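Local coordinates for mandelate racemase/muconate lactonizing protein (Paenibacillus sp., PDB 3QPE), which probably acts as an enolase-superfamily enzyme on acid sugars, binding D-galacturonic acid through a magnesium ion at the end of its barrel, at residues G202-D207 against S225-Y230. Sequence-based numbering, arbitrary orientation.
Sequences GKIMID and SDVNLY. With MG (magnesium ion), chain E; DGU (D-galacturonic acid), chain G.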
loop_
_atom_site.group_PDB
_atom_site.type_symbol
_atom_site.label_atom_id
_atom_site.label_comp_id
_atom_site.label_asym_id
_atom_site.label_seq_id
_atom_site.Cartn_x
_atom_site.Cartn_y
_atom_site.Cartn_z
ATOM N N GLY A 202 27.559 -6.542 -16.796
ATOM C CA GLY A 202 26.904 -6.547 -15.496
ATOM C C GLY A 202 25.609 -5.752 -15.435
ATOM O O GLY A 202 25.606 -4.539 -15.651
ATOM N N LYS A 203 24.502 -6.426 -15.131
ATOM C CA LYS A 203 23.231 -5.725 -14.994
ATOM C C LYS A 203 23.120 -5.125 -13.616
ATOM O O LYS A 203 23.307 -5.819 -12.615
ATOM C CB LYS A 203 22.057 -6.654 -15.277
ATOM C CG LYS A 203 21.975 -7.046 -16.726
ATOM C CD LYS A 203 20.775 -7.943 -16.986
ATOM C CE LYS A 203 20.723 -8.358 -18.448
ATOM N NZ LYS A 203 21.879 -9.228 -18.806
ATOM N N ILE A 204 22.842 -3.822 -13.564
ATOM C CA ILE A 204 22.792 -3.104 -12.294
ATOM C C ILE A 204 21.362 -2.741 -11.937
ATOM O O ILE A 204 20.658 -2.125 -12.726
ATOM C CB ILE A 204 23.596 -1.785 -12.362
ATOM C CG1 ILE A 204 25.055 -2.066 -12.723
ATOM C CG2 ILE A 204 23.479 -1.032 -11.039
ATOM C CD1 ILE A 204 25.753 -2.995 -11.748
ATOM N N MET A 205 20.929 -3.093 -10.735
ATOM C CA MET A 205 19.590 -2.714 -10.334
ATOM C C MET A 205 19.699 -1.845 -9.093
ATOM O O MET A 205 20.597 -2.033 -8.275
ATOM C CB MET A 205 18.745 -3.974 -10.119
ATOM C CG MET A 205 18.693 -4.828 -11.394
ATOM S SD MET A 205 18.572 -6.611 -11.222
ATOM C CE MET A 205 20.298 -7.019 -10.932
ATOM N N ILE A 206 18.813 -0.870 -8.953
ATOM C CA ILE A 206 18.820 -0.066 -7.751
ATOM C C ILE A 206 17.492 -0.153 -7.024
ATOM O O ILE A 206 16.433 -0.282 -7.655
ATOM C CB ILE A 206 19.214 1.397 -8.034
ATOM C CG1 ILE A 206 18.259 2.015 -9.064
ATOM C CG2 ILE A 206 20.644 1.459 -8.545
ATOM C CD1 ILE A 206 18.558 3.494 -9.385
ATOM N N ASP A 207 17.552 -0.109 -5.697
ATOM C CA ASP A 207 16.367 -0.346 -4.878
ATOM C C ASP A 207 16.309 0.707 -3.791
ATOM O O ASP A 207 17.152 0.743 -2.894
ATOM C CB ASP A 207 16.379 -1.777 -4.307
ATOM C CG ASP A 207 15.202 -2.066 -3.390
ATOM O OD1 ASP A 207 14.388 -1.156 -3.140
ATOM O OD2 ASP A 207 15.124 -3.210 -2.880
ATOM N N SER A 225 22.767 7.765 -16.465
ATOM C CA SER A 225 22.411 7.459 -17.842
ATOM C C SER A 225 23.366 6.478 -18.506
ATOM O O SER A 225 22.940 5.623 -19.284
ATOM C CB SER A 225 22.341 8.744 -18.671
ATOM O OG SER A 225 20.997 9.019 -19.008
ATOM N N ASP A 226 24.654 6.614 -18.206
ATOM C CA ASP A 226 25.667 5.778 -18.844
ATOM C C ASP A 226 25.846 4.402 -18.186
ATOM O O ASP A 226 26.462 3.504 -18.764
ATOM C CB ASP A 226 27.000 6.522 -18.941
ATOM C CG ASP A 226 27.289 7.373 -17.718
ATOM O OD1 ASP A 226 26.676 7.132 -16.652
ATOM O OD2 ASP A 226 28.139 8.283 -17.820
ATOM N N VAL A 227 25.290 4.242 -16.989
ATOM C CA VAL A 227 25.375 2.981 -16.251
ATOM C C VAL A 227 24.350 1.983 -16.777
ATOM O O VAL A 227 23.287 2.382 -17.232
ATOM C CB VAL A 227 25.106 3.198 -14.760
ATOM C CG1 VAL A 227 24.979 1.853 -14.042
ATOM C CG2 VAL A 227 26.198 4.030 -14.152
ATOM N N ASN A 228 24.669 0.693 -16.718
ATOM C CA ASN A 228 23.779 -0.341 -17.253
ATOM C C ASN A 228 22.630 -0.623 -16.288
ATOM O O ASN A 228 22.567 -1.700 -15.676
ATOM C CB ASN A 228 24.559 -1.630 -17.552
ATOM C CG ASN A 228 23.737 -2.652 -18.338
ATOM O OD1 ASN A 228 22.762 -2.302 -19.002
ATOM N ND2 ASN A 228 24.136 -3.922 -18.267
ATOM N N LEU A 229 21.734 0.351 -16.143
ATOM C CA LEU A 229 20.613 0.230 -15.215
ATOM C C LEU A 229 19.561 -0.646 -15.842
ATOM O O LEU A 229 18.997 -0.301 -16.880
ATOM C CB LEU A 229 20.023 1.598 -14.912
ATOM C CG LEU A 229 20.113 2.096 -13.473
ATOM C CD1 LEU A 229 21.512 1.900 -12.876
ATOM C CD2 LEU A 229 19.693 3.550 -13.415
ATOM N N TYR A 230 19.314 -1.793 -15.214
ATOM C CA TYR A 230 18.372 -2.775 -15.735
ATOM C C TYR A 230 16.976 -2.519 -15.170
ATOM O O TYR A 230 15.992 -2.493 -15.919
ATOM C CB TYR A 230 18.836 -4.195 -15.391
ATOM C CG TYR A 230 17.960 -5.266 -15.986
ATOM C CD1 TYR A 230 17.987 -5.526 -17.344
ATOM C CD2 TYR A 230 17.106 -6.015 -15.191
ATOM C CE1 TYR A 230 17.184 -6.495 -17.908
ATOM C CE2 TYR A 230 16.293 -6.995 -15.746
ATOM C CZ TYR A 230 16.345 -7.229 -17.104
ATOM O OH TYR A 230 15.551 -8.197 -17.683
HETATM MG MG MG E . 13.253 -4.358 -2.637
HETATM O O1 DGU G . 13.082 -7.397 4.857
HETATM O O2 DGU G . 14.313 -4.863 4.721
HETATM O O5 DGU G . 13.710 -4.615 -0.324
HETATM O O6B DGU G . 14.430 -6.219 -2.491
HETATM C C1 DGU G . 13.526 -6.950 3.792
HETATM C C2 DGU G . 14.626 -5.865 3.742
HETATM C C3 DGU G . 14.760 -5.206 2.353
HETATM C C4 DGU G . 14.812 -6.209 1.175
HETATM C C5 DGU G . 14.794 -5.550 -0.214
HETATM C C6 DGU G . 14.814 -6.590 -1.357
HETATM O O3 DGU G . 15.948 -4.403 2.321
HETATM O O4 DGU G . 13.677 -7.072 1.242
HETATM O O6A DGU G . 15.225 -7.732 -1.056
HETATM O O HOH W 1 12.234 -2.485 -2.129
#
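Ile204 and Leu229 pair as parallel neighbours in the TIM-barrel domain, where strand 204-207, helix 214-223 and strand 229-233 form a beta-alpha-beta unit. Two backbone bonds fix the register: Ile204 N donates to Asn228 O (3.0 Å), and Tyr230 N to Ile204 O (2.8 Å), the latter nearly straight at 173°. The tightly packed part faces helix 180-198, whose Val191 and Ala198 touch Ile204. Here Ile204 CG2 meets Leu229 CD1 at 4.0 Å, while Ile204 CG1 turns to Val227 CG1; the methyl Ile206 CD1 reaches Leu229 CD2. The partly exposed side, with Lys203, Asn228 and Tyr230, is held differently. The Lys203 chain, extended as far as CE, crosses over one face of the Tyr230 ring, a CH-pi contact with CD 4.0 Å from the centroid, and Tyr230 OH bonds to Glu333. Asn228, with CG anti to its N (chi1 -170°), sends ND2 to Gly202 O at 3.1 Å, the donor lying well above the carbonyl plane. With an alanine here the ND2 bond would be gone, and the loop at Gly202 is likely to lose its one side-chain hydrogen bond from the 225-230 segment. Beyond the paired residues, strand 204-207 ends at the metal and sugar-acid site, consistent with the active site of the enolase superfamily, where Glu233 and Glu263 also bind the magnesium ion and Asp207 OD2 coordinates it at 2.2 Å.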